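Local coordinates for endo-1,4-beta-xylanase (Uncultured bacterium, PDB 7AX7), which uses a bound cobalt ion to cleave acetyl groups from acetylated xylan, serving as the carbohydrate esterase family 4 domain of a multidomain xylanase, at residues F10-S15 and L151-Q156; G56-S61 and V96-P101; S132-V137 and L165-E170; D20-L25 and Q50-M55. All coordinates share one frame; numbering follows the deposited sequence.

Contact 1 of 4, residues F10-S15 and L151-Q156. With CO (cobalt (II) ion), chain B.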
loop_
_atom_site.group_PDB
_atom_site.type_symbol
_atom_site.label_atom_id
_atom_site.label_comp_id
_atom_site.label_asym_id
_atom_site.label_seq_id
_atom_site.Cartn_x
_atom_site.Cartn_y
_atom_site.Cartn_z
ATOM N N PHE A 10 2.924 -0.007 -0.696
ATOM C CA PHE A 10 3.901 -0.136 0.377
ATOM C C PHE A 10 3.195 -0.140 1.726
ATOM O O PHE A 10 2.403 0.766 2.018
ATOM C CB PHE A 10 4.926 1.006 0.314
ATOM C CG PHE A 10 5.796 0.977 -0.912
ATOM C CD1 PHE A 10 6.994 0.268 -0.914
ATOM C CD2 PHE A 10 5.424 1.666 -2.062
ATOM C CE1 PHE A 10 7.808 0.242 -2.033
ATOM C CE2 PHE A 10 6.238 1.646 -3.198
ATOM C CZ PHE A 10 7.430 0.933 -3.183
ATOM N N ASP A 11 3.501 -1.146 2.547
ATOM C CA ASP A 11 2.963 -1.319 3.893
ATOM C C ASP A 11 3.974 -0.923 4.968
ATOM O O ASP A 11 5.181 -1.144 4.817
ATOM C CB ASP A 11 2.578 -2.781 4.149
ATOM C CG ASP A 11 1.229 -3.155 3.586
ATOM O OD1 ASP A 11 0.547 -2.280 3.000
ATOM O OD2 ASP A 11 0.852 -4.341 3.752
ATOM N N ASP A 12 3.452 -0.354 6.068
ATOM C CA ASP A 12 4.090 -0.297 7.384
ATOM C C ASP A 12 4.781 1.034 7.692
ATOM O O ASP A 12 5.327 1.203 8.788
ATOM C CB ASP A 12 5.098 -1.440 7.555
ATOM C CG ASP A 12 4.435 -2.819 7.617
ATOM O OD1 ASP A 12 3.189 -2.920 7.531
ATOM O OD2 ASP A 12 5.168 -3.816 7.750
ATOM N N GLY A 13 4.755 1.996 6.768
ATOM C CA GLY A 13 5.323 3.298 7.047
ATOM C C GLY A 13 4.344 4.253 7.718
ATOM O O GLY A 13 3.300 3.845 8.241
ATOM N N PRO A 14 4.678 5.557 7.736
ATOM C CA PRO A 14 5.935 6.072 7.190
ATOM C C PRO A 14 7.115 5.739 8.088
ATOM O O PRO A 14 6.949 5.584 9.300
ATOM C CB PRO A 14 5.718 7.596 7.135
ATOM C CG PRO A 14 4.265 7.836 7.579
ATOM C CD PRO A 14 3.893 6.619 8.381
ATOM N N SER A 15 8.288 5.611 7.475
ATOM C CA SER A 15 9.551 5.469 8.178
ATOM C C SER A 15 10.597 6.267 7.415
ATOM O O SER A 15 10.340 6.789 6.324
ATOM C CB SER A 15 9.977 4.001 8.291
ATOM O OG SER A 15 10.368 3.492 7.026
ATOM N N LEU A 151 2.340 -5.857 -3.416
ATOM C CA LEU A 151 2.534 -5.500 -2.017
ATOM C C LEU A 151 4.022 -5.534 -1.683
ATOM O O LEU A 151 4.661 -6.590 -1.779
ATOM C CB LEU A 151 1.750 -6.452 -1.111
ATOM C CG LEU A 151 1.648 -6.127 0.384
ATOM C CD1 LEU A 151 0.452 -6.837 0.998
ATOM C CD2 LEU A 151 2.930 -6.486 1.130
ATOM N N LEU A 152 4.567 -4.376 -1.304
ATOM C CA LEU A 152 5.922 -4.223 -0.785
ATOM C C LEU A 152 5.838 -3.611 0.618
ATOM O O LEU A 152 4.755 -3.263 1.087
ATOM C CB LEU A 152 6.765 -3.365 -1.736
ATOM C CG LEU A 152 6.869 -3.827 -3.203
ATOM C CD1 LEU A 152 5.693 -3.314 -4.031
ATOM C CD2 LEU A 152 8.168 -3.371 -3.833
ATOM N N HIS A 153 6.984 -3.494 1.304
ATOM C CA HIS A 153 7.035 -2.914 2.646
ATOM C C HIS A 153 8.044 -1.779 2.715
ATOM O O HIS A 153 9.158 -1.896 2.188
ATOM C CB HIS A 153 7.426 -3.946 3.721
ATOM C CG HIS A 153 6.488 -5.102 3.830
ATOM N ND1 HIS A 153 6.411 -6.093 2.875
ATOM C CD2 HIS A 153 5.588 -5.431 4.790
ATOM C CE1 HIS A 153 5.510 -6.988 3.247
ATOM N NE2 HIS A 153 4.994 -6.607 4.402
ATOM N N ASP A 154 7.676 -0.699 3.411
ATOM C CA ASP A 154 8.621 0.368 3.716
ATOM C C ASP A 154 8.705 0.612 5.221
ATOM O O ASP A 154 8.767 1.757 5.682
ATOM C CB ASP A 154 8.283 1.650 2.951
ATOM C CG ASP A 154 6.940 2.262 3.356
ATOM O OD1 ASP A 154 6.020 1.522 3.757
ATOM O OD2 ASP A 154 6.815 3.499 3.262
ATOM N N PHE A 155 8.719 -0.465 6.011
ATOM C CA PHE A 155 9.075 -0.314 7.416
ATOM C C PHE A 155 10.540 0.114 7.533
ATOM O O PHE A 155 11.338 -0.049 6.603
ATOM C CB PHE A 155 8.819 -1.611 8.197
ATOM C CG PHE A 155 9.564 -2.812 7.672
ATOM C CD1 PHE A 155 10.916 -2.977 7.928
ATOM C CD2 PHE A 155 8.904 -3.785 6.947
ATOM C CE1 PHE A 155 11.605 -4.092 7.450
ATOM C CE2 PHE A 155 9.581 -4.899 6.463
ATOM C CZ PHE A 155 10.935 -5.052 6.724
ATOM N N GLN A 156 10.885 0.693 8.683
ATOM C CA GLN A 156 12.240 1.187 8.889
ATOM C C GLN A 156 13.263 0.081 8.659
ATOM O O GLN A 156 13.133 -1.016 9.197
ATOM C CB GLN A 156 12.398 1.753 10.306
ATOM C CG GLN A 156 13.814 2.230 10.607
ATOM C CD GLN A 156 14.304 3.272 9.602
ATOM O OE1 GLN A 156 13.529 4.107 9.142
ATOM N NE2 GLN A 156 15.587 3.213 9.247
HETATM CO CO CO B . 2.032 -4.717 7.684
HETATM O O HOH W 1 3.610 2.468 4.147
#

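Contact 2 of 4, residues G56-S61 and V96-P101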
loop_
_atom_site.group_PDB
_atom_site.type_symbol
_atom_site.label_atom_id
_atom_site.label_comp_id
_atom_site.label_asym_id
_atom_site.label_seq_id
_atom_site.Cartn_x
_atom_site.Cartn_y
_atom_site.Cartn_z
ATOM N N GLY A 56 1.690 13.177 -5.188
ATOM C CA GLY A 56 0.519 12.466 -5.658
ATOM C C GLY A 56 0.498 10.994 -5.321
ATOM O O GLY A 56 -0.191 10.225 -5.998
ATOM N N CYS A 57 1.256 10.566 -4.315
ATOM C CA CYS A 57 1.145 9.199 -3.832
ATOM C C CYS A 57 -0.064 9.109 -2.921
ATOM O O CYS A 57 -0.340 10.028 -2.151
ATOM C CB CYS A 57 2.406 8.764 -3.086
ATOM S SG CYS A 57 3.894 8.654 -4.133
ATOM N N GLU A 58 -0.792 8.005 -3.028
ATOM C CA GLU A 58 -2.018 7.830 -2.265
ATOM C C GLU A 58 -1.710 7.298 -0.875
ATOM O O GLU A 58 -0.881 6.399 -0.710
ATOM C CB GLU A 58 -2.965 6.867 -2.979
ATOM C CG GLU A 58 -4.246 6.605 -2.191
ATOM C CD GLU A 58 -5.323 5.931 -3.021
ATOM O OE1 GLU A 58 -4.987 5.323 -4.060
ATOM O OE2 GLU A 58 -6.515 6.018 -2.634
ATOM N N LEU A 59 -2.394 7.844 0.125
ATOM C CA LEU A 59 -2.274 7.360 1.493
ATOM C C LEU A 59 -3.513 6.536 1.859
ATOM O O LEU A 59 -4.652 6.968 1.629
ATOM C CB LEU A 59 -2.074 8.527 2.465
ATOM C CG LEU A 59 -0.909 9.491 2.177
ATOM C CD1 LEU A 59 -0.783 10.543 3.280
ATOM C CD2 LEU A 59 0.413 8.744 2.004
ATOM N N ALA A 60 -3.286 5.351 2.426
ATOM C CA ALA A 60 -4.336 4.395 2.770
ATOM C C ALA A 60 -4.086 3.859 4.186
ATOM O O ALA A 60 -3.083 4.174 4.828
ATOM C CB ALA A 60 -4.393 3.248 1.741
ATOM N N SER A 61 -5.005 3.037 4.673
ATOM C CA SER A 61 -5.022 2.611 6.068
ATOM C C SER A 61 -4.422 1.216 6.223
ATOM O O SER A 61 -4.779 0.294 5.482
ATOM C CB SER A 61 -6.453 2.620 6.602
ATOM O OG SER A 61 -6.492 2.122 7.930
ATOM N N VAL A 96 -8.507 8.684 3.467
ATOM C CA VAL A 96 -8.287 7.263 3.229
ATOM C C VAL A 96 -9.420 6.703 2.376
ATOM O O VAL A 96 -10.596 7.005 2.603
ATOM C CB VAL A 96 -8.163 6.533 4.578
ATOM C CG1 VAL A 96 -8.359 5.035 4.413
ATOM C CG2 VAL A 96 -6.807 6.847 5.203
ATOM N N LYS A 97 -9.066 5.908 1.365
ATOM C CA LYS A 97 -10.060 5.200 0.568
ATOM C C LYS A 97 -9.938 3.688 0.648
ATOM O O LYS A 97 -10.871 2.990 0.239
ATOM C CB LYS A 97 -9.974 5.607 -0.912
ATOM C CG LYS A 97 -10.193 7.080 -1.181
ATOM C CD LYS A 97 -11.541 7.535 -0.658
ATOM C CE LYS A 97 -12.063 8.756 -1.422
ATOM N NZ LYS A 97 -11.161 9.937 -1.334
ATOM N N PHE A 98 -8.818 3.164 1.138
ATOM C CA PHE A 98 -8.563 1.734 1.122
ATOM C C PHE A 98 -7.946 1.296 2.441
ATOM O O PHE A 98 -7.291 2.080 3.135
ATOM C CB PHE A 98 -7.667 1.364 -0.060
ATOM C CG PHE A 98 -8.317 1.612 -1.380
ATOM C CD1 PHE A 98 -9.202 0.677 -1.913
ATOM C CD2 PHE A 98 -8.089 2.799 -2.069
ATOM C CE1 PHE A 98 -9.834 0.915 -3.140
ATOM C CE2 PHE A 98 -8.703 3.048 -3.296
ATOM C CZ PHE A 98 -9.579 2.109 -3.834
ATOM N N PHE A 99 -8.172 0.027 2.770
ATOM C CA PHE A 99 -7.627 -0.628 3.946
ATOM C C PHE A 99 -6.892 -1.891 3.524
ATOM O O PHE A 99 -7.373 -2.645 2.670
ATOM C CB PHE A 99 -8.751 -0.979 4.940
ATOM C CG PHE A 99 -8.348 -1.949 6.015
ATOM C CD1 PHE A 99 -7.484 -1.564 7.031
ATOM C CD2 PHE A 99 -8.874 -3.242 6.038
ATOM C CE1 PHE A 99 -7.137 -2.450 8.047
ATOM C CE2 PHE A 99 -8.527 -4.138 7.047
ATOM C CZ PHE A 99 -7.653 -3.739 8.054
ATOM N N ARG A 100 -5.725 -2.123 4.117
ATOM C CA ARG A 100 -5.054 -3.409 3.961
ATOM C C ARG A 100 -4.854 -4.041 5.332
ATOM O O ARG A 100 -4.233 -3.421 6.210
ATOM C CB ARG A 100 -3.721 -3.268 3.234
ATOM C CG ARG A 100 -2.986 -4.587 3.080
ATOM C CD ARG A 100 -1.678 -4.344 2.339
ATOM N NE ARG A 100 -1.829 -4.475 0.902
ATOM C CZ ARG A 100 -1.124 -3.788 0.008
ATOM N NH1 ARG A 100 -0.225 -2.891 0.397
ATOM N NH2 ARG A 100 -1.330 -3.991 -1.276
ATOM N N PRO A 101 -5.363 -5.245 5.563
ATOM C CA PRO A 101 -5.304 -5.845 6.903
ATOM C C PRO A 101 -3.884 -6.232 7.286
ATOM O O PRO A 101 -3.154 -6.833 6.484
ATOM C CB PRO A 101 -6.205 -7.082 6.771
ATOM C CG PRO A 101 -6.228 -7.400 5.320
ATOM C CD PRO A 101 -6.150 -6.061 4.622
HETATM O O HOH W 2 -6.711 5.747 0.245
#

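Contact 3 of 4, residues S132-V137 and L165-E170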
loop_
_atom_site.group_PDB
_atom_site.type_symbol
_atom_site.label_atom_id
_atom_site.label_comp_id
_atom_site.label_asym_id
_atom_site.label_seq_id
_atom_site.Cartn_x
_atom_site.Cartn_y
_atom_site.Cartn_z
ATOM N N SER A 132 16.539 -11.922 -0.976
ATOM C CA SER A 132 17.570 -11.050 -1.513
ATOM C C SER A 132 16.956 -9.896 -2.303
ATOM O O SER A 132 15.781 -9.911 -2.687
ATOM C CB SER A 132 18.500 -11.837 -2.432
ATOM O OG SER A 132 17.811 -12.163 -3.632
ATOM N N VAL A 133 17.790 -8.889 -2.570
ATOM C CA VAL A 133 17.418 -7.835 -3.517
ATOM C C VAL A 133 16.854 -8.442 -4.801
ATOM O O VAL A 133 15.739 -8.121 -5.232
ATOM C CB VAL A 133 18.628 -6.933 -3.818
ATOM C CG1 VAL A 133 18.296 -5.970 -4.961
ATOM C CG2 VAL A 133 19.056 -6.188 -2.565
ATOM N N GLN A 134 17.631 -9.323 -5.442
ATOM C CA GLN A 134 17.244 -9.839 -6.757
ATOM C C GLN A 134 16.022 -10.757 -6.684
ATOM O O GLN A 134 15.221 -10.797 -7.627
ATOM C CB GLN A 134 18.419 -10.577 -7.398
ATOM C CG GLN A 134 18.230 -10.835 -8.880
ATOM C CD GLN A 134 18.142 -9.549 -9.681
ATOM O OE1 GLN A 134 18.842 -8.577 -9.393
ATOM N NE2 GLN A 134 17.261 -9.527 -10.668
ATOM N N GLN A 135 15.855 -11.507 -5.593
ATOM C CA GLN A 135 14.598 -12.233 -5.419
ATOM C C GLN A 135 13.420 -11.266 -5.392
ATOM O O GLN A 135 12.372 -11.527 -5.996
ATOM C CB GLN A 135 14.625 -13.070 -4.138
ATOM C CG GLN A 135 15.459 -14.349 -4.217
ATOM C CD GLN A 135 15.438 -15.136 -2.909
ATOM O OE1 GLN A 135 15.895 -14.655 -1.871
ATOM N NE2 GLN A 135 14.895 -16.347 -2.958
ATOM N N ARG A 136 13.579 -10.140 -4.692
ATOM C CA ARG A 136 12.517 -9.139 -4.640
ATOM C C ARG A 136 12.207 -8.603 -6.031
ATOM O O ARG A 136 11.039 -8.507 -6.428
ATOM C CB ARG A 136 12.914 -8.010 -3.681
ATOM C CG ARG A 136 12.986 -8.486 -2.237
ATOM C CD ARG A 136 13.597 -7.475 -1.281
ATOM N NE ARG A 136 13.910 -8.134 -0.014
ATOM C CZ ARG A 136 13.772 -7.587 1.192
ATOM N NH1 ARG A 136 13.314 -6.345 1.323
ATOM N NH2 ARG A 136 14.086 -8.295 2.274
ATOM N N VAL A 137 13.250 -8.262 -6.794
ATOM C CA VAL A 137 13.069 -7.809 -8.170
ATOM C C VAL A 137 12.270 -8.837 -8.961
ATOM O O VAL A 137 11.250 -8.517 -9.580
ATOM C CB VAL A 137 14.439 -7.536 -8.827
ATOM C CG1 VAL A 137 14.293 -7.351 -10.335
ATOM C CG2 VAL A 137 15.138 -6.324 -8.179
ATOM N N LEU A 165 13.949 -1.613 -5.848
ATOM C CA LEU A 165 12.910 -0.843 -6.525
ATOM C C LEU A 165 13.325 -0.290 -7.895
ATOM O O LEU A 165 12.487 -0.310 -8.815
ATOM C CB LEU A 165 12.438 0.278 -5.591
ATOM C CG LEU A 165 11.213 1.068 -6.059
ATOM C CD1 LEU A 165 10.009 0.152 -6.266
ATOM C CD2 LEU A 165 10.875 2.171 -5.073
ATOM N N PRO A 166 14.550 0.204 -8.115
ATOM C CA PRO A 166 14.855 0.730 -9.458
ATOM C C PRO A 166 14.722 -0.307 -10.561
ATOM O O PRO A 166 14.139 0.005 -11.607
ATOM C CB PRO A 166 16.290 1.255 -9.305
ATOM C CG PRO A 166 16.323 1.717 -7.865
ATOM C CD PRO A 166 15.588 0.592 -7.142
ATOM N N GLN A 167 15.228 -1.532 -10.359
ATOM C CA GLN A 167 15.053 -2.577 -11.369
ATOM C C GLN A 167 13.582 -2.894 -11.589
ATOM O O GLN A 167 13.163 -3.186 -12.715
ATOM C CB GLN A 167 15.788 -3.859 -10.968
ATOM C CG GLN A 167 17.312 -3.823 -11.067
ATOM C CD GLN A 167 17.970 -5.067 -10.442
ATOM O OE1 GLN A 167 18.497 -5.010 -9.328
ATOM N NE2 GLN A 167 17.939 -6.185 -11.164
ATOM N N ILE A 168 12.793 -2.902 -10.515
ATOM C CA ILE A 168 11.374 -3.217 -10.643
ATOM C C ILE A 168 10.682 -2.195 -11.539
ATOM O O ILE A 168 9.960 -2.558 -12.474
ATOM C CB ILE A 168 10.703 -3.303 -9.259
ATOM C CG1 ILE A 168 11.250 -4.501 -8.467
ATOM C CG2 ILE A 168 9.156 -3.409 -9.420
ATOM C CD1 ILE A 168 10.849 -4.505 -6.979
ATOM N N ILE A 169 10.895 -0.903 -11.274
ATOM C CA ILE A 169 10.227 0.136 -12.059
ATOM C C ILE A 169 10.703 0.090 -13.505
ATOM O O ILE A 169 9.900 0.042 -14.448
ATOM C CB ILE A 169 10.464 1.525 -11.438
ATOM C CG1 ILE A 169 9.745 1.641 -10.091
ATOM C CG2 ILE A 169 10.028 2.644 -12.408
ATOM C CD1 ILE A 169 10.155 2.844 -9.307
ATOM N N GLU A 170 12.022 0.108 -13.697
ATOM C CA GLU A 170 12.586 0.066 -15.039
ATOM C C GLU A 170 12.072 -1.142 -15.808
ATOM O O GLU A 170 11.765 -1.040 -17.004
ATOM C CB GLU A 170 14.112 0.032 -14.958
ATOM C CG GLU A 170 14.811 0.117 -16.305
ATOM C CD GLU A 170 16.235 -0.385 -16.245
ATOM O OE1 GLU A 170 17.081 0.302 -15.641
ATOM O OE2 GLU A 170 16.500 -1.477 -16.789
#

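Contact 4 of 4, residues D20-L25 and Q50-M55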
loop_
_atom_site.group_PDB
_atom_site.type_symbol
_atom_site.label_atom_id
_atom_site.label_comp_id
_atom_site.label_asym_id
_atom_site.label_seq_id
_atom_site.Cartn_x
_atom_site.Cartn_y
_atom_site.Cartn_z
ATOM N N ASP A 20 13.637 7.129 1.146
ATOM C CA ASP A 20 14.442 6.541 0.079
ATOM C C ASP A 20 13.556 5.961 -1.016
ATOM O O ASP A 20 13.903 6.024 -2.203
ATOM C CB ASP A 20 15.366 5.463 0.649
ATOM C CG ASP A 20 16.351 6.014 1.672
ATOM O OD1 ASP A 20 16.958 7.078 1.421
ATOM O OD2 ASP A 20 16.514 5.381 2.730
ATOM N N VAL A 21 12.419 5.370 -0.631
ATOM C CA VAL A 21 11.469 4.904 -1.631
ATOM C C VAL A 21 10.986 6.084 -2.466
ATOM O O VAL A 21 10.947 6.017 -3.704
ATOM C CB VAL A 21 10.303 4.151 -0.953
ATOM C CG1 VAL A 21 9.196 3.819 -1.958
ATOM C CG2 VAL A 21 10.808 2.869 -0.272
ATOM N N LEU A 22 10.662 7.201 -1.804
ATOM C CA LEU A 22 10.155 8.374 -2.510
ATOM C C LEU A 22 11.189 8.938 -3.478
ATOM O O LEU A 22 10.847 9.339 -4.599
ATOM C CB LEU A 22 9.737 9.443 -1.502
ATOM C CG LEU A 22 8.530 9.120 -0.616
ATOM C CD1 LEU A 22 8.373 10.227 0.399
ATOM C CD2 LEU A 22 7.248 8.937 -1.456
ATOM N N ASP A 23 12.449 9.021 -3.043
ATOM C CA ASP A 23 13.512 9.480 -3.930
ATOM C C ASP A 23 13.485 8.715 -5.242
ATOM O O ASP A 23 13.610 9.305 -6.320
ATOM C CB ASP A 23 14.876 9.316 -3.258
ATOM C CG ASP A 23 15.099 10.298 -2.118
ATOM O OD1 ASP A 23 14.326 11.274 -1.992
ATOM O OD2 ASP A 23 16.055 10.079 -1.346
ATOM N N ILE A 24 13.298 7.394 -5.163
ATOM C CA ILE A 24 13.302 6.557 -6.358
ATOM C C ILE A 24 12.027 6.778 -7.173
ATOM O O ILE A 24 12.070 6.935 -8.399
ATOM C CB ILE A 24 13.481 5.081 -5.960
ATOM C CG1 ILE A 24 14.891 4.852 -5.401
ATOM C CG2 ILE A 24 13.157 4.149 -7.130
ATOM C CD1 ILE A 24 15.011 3.574 -4.552
ATOM N N LEU A 25 10.870 6.777 -6.507
ATOM C CA LEU A 25 9.624 7.053 -7.211
ATOM C C LEU A 25 9.686 8.397 -7.923
ATOM O O LEU A 25 9.257 8.517 -9.075
ATOM C CB LEU A 25 8.443 7.010 -6.239
ATOM C CG LEU A 25 8.147 5.682 -5.521
ATOM C CD1 LEU A 25 6.972 5.863 -4.576
ATOM C CD2 LEU A 25 7.867 4.546 -6.519
ATOM N N GLN A 50 3.823 14.750 4.099
ATOM C CA GLN A 50 3.602 15.921 3.256
ATOM C C GLN A 50 4.188 15.706 1.865
ATOM O O GLN A 50 3.551 16.036 0.856
ATOM C CB GLN A 50 4.210 17.167 3.899
ATOM C CG GLN A 50 3.509 17.656 5.165
ATOM C CD GLN A 50 4.219 18.856 5.769
ATOM O OE1 GLN A 50 5.425 18.819 6.008
ATOM N NE2 GLN A 50 3.473 19.932 6.002
ATOM N N ARG A 51 5.400 15.147 1.797
ATOM C CA ARG A 51 6.026 14.870 0.509
ATOM C C ARG A 51 5.260 13.796 -0.266
ATOM O O ARG A 51 5.119 13.891 -1.489
ATOM C CB ARG A 51 7.485 14.455 0.721
ATOM C CG ARG A 51 8.266 14.215 -0.567
ATOM C CD ARG A 51 9.685 13.697 -0.305
ATOM N NE ARG A 51 10.372 13.359 -1.553
ATOM C CZ ARG A 51 11.477 12.623 -1.633
ATOM N NH1 ARG A 51 12.037 12.127 -0.534
ATOM N NH2 ARG A 51 12.012 12.363 -2.819
ATOM N N GLN A 52 4.748 12.774 0.423
ATOM C CA GLN A 52 3.905 11.792 -0.255
ATOM C C GLN A 52 2.730 12.476 -0.949
ATOM O O GLN A 52 2.431 12.194 -2.118
ATOM C CB GLN A 52 3.418 10.726 0.740
ATOM C CG GLN A 52 4.505 9.746 1.195
ATOM C CD GLN A 52 4.075 8.884 2.385
ATOM O OE1 GLN A 52 3.493 9.379 3.348
ATOM N NE2 GLN A 52 4.367 7.593 2.315
ATOM N N VAL A 53 2.054 13.392 -0.248
ATOM C CA VAL A 53 0.925 14.080 -0.864
ATOM C C VAL A 53 1.399 14.974 -2.014
ATOM O O VAL A 53 0.774 15.015 -3.081
ATOM C CB VAL A 53 0.125 14.861 0.200
ATOM C CG1 VAL A 53 -0.907 15.759 -0.463
ATOM C CG2 VAL A 53 -0.559 13.888 1.184
ATOM N N ARG A 54 2.523 15.678 -1.835
ATOM C CA ARG A 54 3.029 16.526 -2.920
ATOM C C ARG A 54 3.265 15.725 -4.191
ATOM O O ARG A 54 2.981 16.203 -5.294
ATOM C CB ARG A 54 4.324 17.234 -2.511
ATOM C CG ARG A 54 4.107 18.407 -1.547
ATOM C CD ARG A 54 5.293 19.386 -1.555
ATOM N NE ARG A 54 6.594 18.759 -1.291
ATOM C CZ ARG A 54 7.046 18.427 -0.084
ATOM N NH1 ARG A 54 6.306 18.630 0.998
ATOM N NH2 ARG A 54 8.243 17.881 0.045
ATOM N N MET A 55 3.794 14.513 -4.058
ATOM C CA MET A 55 4.095 13.666 -5.204
ATOM C C MET A 55 2.874 12.919 -5.731
ATOM O O MET A 55 3.017 12.084 -6.631
ATOM C CB MET A 55 5.187 12.660 -4.830
ATOM C CG MET A 55 6.550 13.286 -4.635
ATOM S SD MET A 55 7.740 12.159 -3.895
ATOM C CE MET A 55 7.574 10.671 -4.916
#

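Contact 1 of 4, residues F10-S15 and L151-Q156
Asp11 joins the ends of two parallel strands through both of its backbone polar atoms: its N donates to Leu152 O at 2.9 Å, and its O accepts from Asp154 N at 2.9 Å. The tight part lies under this pairing, where Phe10 and Leu152 run side by side on one face of the sheet and Phe10 CD1 meets Leu152 CB at 3.7 Å. Close by, a water accepts from Gly13 N and lies within hydrogen-bonding distance of Phe10 O and Asp154 OD1; Asp154 OD2 turns to Thr18. The opposite face, with Asp11 and His153, looks onto the cobalt site of the NodB homology fold and, as in other family 4 esterases, probably forms part of the active site. Asp12, next in the chain, binds cobalt through OD1 at 2.1 Å, alongside His62 and His66. Its OD2 lies in the plane of the His153 ring at the edge, 3.4 Å from His153 CD2; ND1 of that ring bonds Asp126, while Asp11 OD1 is taken by Arg100. Toward solvent the strand pairing gives way to a side-chain bond: Ser15 OG, set between its own N and carbonyl carbon (chi1 71°), donates to Asp154 O at 2.7 Å. Replacing Ser15 with alanine would probably leave Asp154 O without this donor and the following helix without its N-cap hydroxyl. Beyond it, exposed Gln156 merely brushes Ser15, its OE1 being hydrogen-bonded to Ser16 OG.

Contact 2 of 4, residues G56-S61 and V96-P101
Ser61, at the end of strand 58-61, forms a single backbone bridge with Phe99: Ser61 N donates to Phe98 O at 2.9 Å in a nearly straight bond, and Arg100 N donates to Ser61 O at 2.9 Å. The touching parts run 63° apart, so the loop continues the parallel sheet of the NodB homology fold for this one bridge and no further. Before the bridge, a water takes over, accepting from Lys97 N and donating to Leu59 O and Glu58 OE2. Glu58 is extended, with CG anti to the backbone N (chi1 178°), which carries its carboxylate across the Phe98 side chain; OE2 reaches the ring edge in plane, 3.6 Å from Phe98 CD2, with the two planes 78° apart. That oxygen also bonds Ser183. Smaller groups fill the middle: Ala60 CB lies 3.4 Å from Phe98 O, and Val96 CG1 packs on Ser61 CB at 3.8 Å. Arg100 sends its guanidinium away, NH2 bonding Thr9 and Gln120 O, while its backbone O holds ND1 of the cobalt ligand His62, a second-shell contact to the metal. The loop thus lies against strand 58-61, which pairs with strand 33-36; Val96 and Phe99 rest on helix 74-92, and Phe98 meets helix 182-189.

Contact 3 of 4, residues S132-V137 and L165-E170
Two neighbouring helices of the deacetylase domain, 133-143 and 159-174, flank strand 148-153 in the chain, forming a helix-strand-helix succession, and they pack here at the start of the first. Their short segments run nearly parallel, with axes 9.2 Å apart and a crossing angle of -23°. The apolar part centres on Val137. Its CG2 presses on Gln167 CB at 3.8 Å, the two side chains crossing at about a right angle, and Ile168 CG1 lies 3.8 Å from Val137 CA, so the isoleucine rests against the backbone of the first helix. With CG1 beside the backbone N, Ile168 extends its CD1 along that backbone toward Arg136 O. At the outer side the contact becomes polar. Gln134 starts away from the other helix but bends at its second torsion (chi2 63°), bringing its amide round to Gln167, whose NE2 donates to Gln134 OE1 at 3.1 Å. The donor sits in the carbonyl plane on a lone pair, and the acceptor in turn lies in the amide plane of Gln167, although the two amides are turned 37° against each other. Ser132 and Gln135 close the first turn as a capping box: Gln135 N donates to Ser132 OG at 2.8 Å, and Ser132 N to Gln135 OE1 at 2.9 Å. Arg136 NH1 bonds Thr161 on helix 159-174 and Asn158 just before it. The chemistry implies a small aliphatic patch beside one hydrogen bond between two uncharged side-chain amides, with no salt bridge between the two segments.

Contact 4 of 4, residues D20-L25 and Q50-M55
Leu22 and Arg51 run antiparallel past one another between helices 16-28 and 46-54, two nearly parallel helices on the same side of the sheet of the NodB homology fold. Their short segments lie 11.1 Å apart at an angle of 18°, a spacing bridged by long side chains. Arg51 has CG anti to its N (chi1 -177°) and stays extended to NE, so its guanidinium lies flat over the leucine: Leu22 CB stands 3.6 Å above the plane, over its centre. At the edge, Arg51 NH2 and Arg51 NH1 both grip a single oxygen, Asp23 OD1, at 2.7 and 2.8 Å. The NH2 bond uses the anti lone pair, whereas NH1 meets the oxygen from above the carboxylate plane; the planes are 42° apart. Glu26 gives NH2 a second carboxylate partner. A leucine in place of Arg51 would probably leave Asp23 and Glu26 without this positive partner and remove the flat cover over Leu22 CB. Deeper in, Leu22 crosses Gln52 at about a right angle, with CD2 against Gln52 CG at 3.9 Å, and Phe34 of the sheet lies beneath. Met55 bends at its last torsion, bringing CE to 3.5 Å from Leu22 O and 4.0 Å from Leu25 CB.

From the N terminus, strand 4-11 opens contact 1, which joins two strands and closes only at 151-156, some 135 residues later. Within that span lie contact 4, pairing helices 16-28 and 46-54 across a short loop, and then contact 2, closing from strand 58-61 to the loop at 96-101; these two follow in series, meeting where Gln52 O approaches Cys57 N. Contact 3, a second helix pair beside the parallel sheet, starts at 132-137 inside the span of contact 1 but ends at 165-170 beyond it, so the two cross. Arg100 links contact 2 to Asp11 of contact 1, while Leu165 packs on Phe10, Val21 and Ile24, joining contact 3 to contacts 1 and 4.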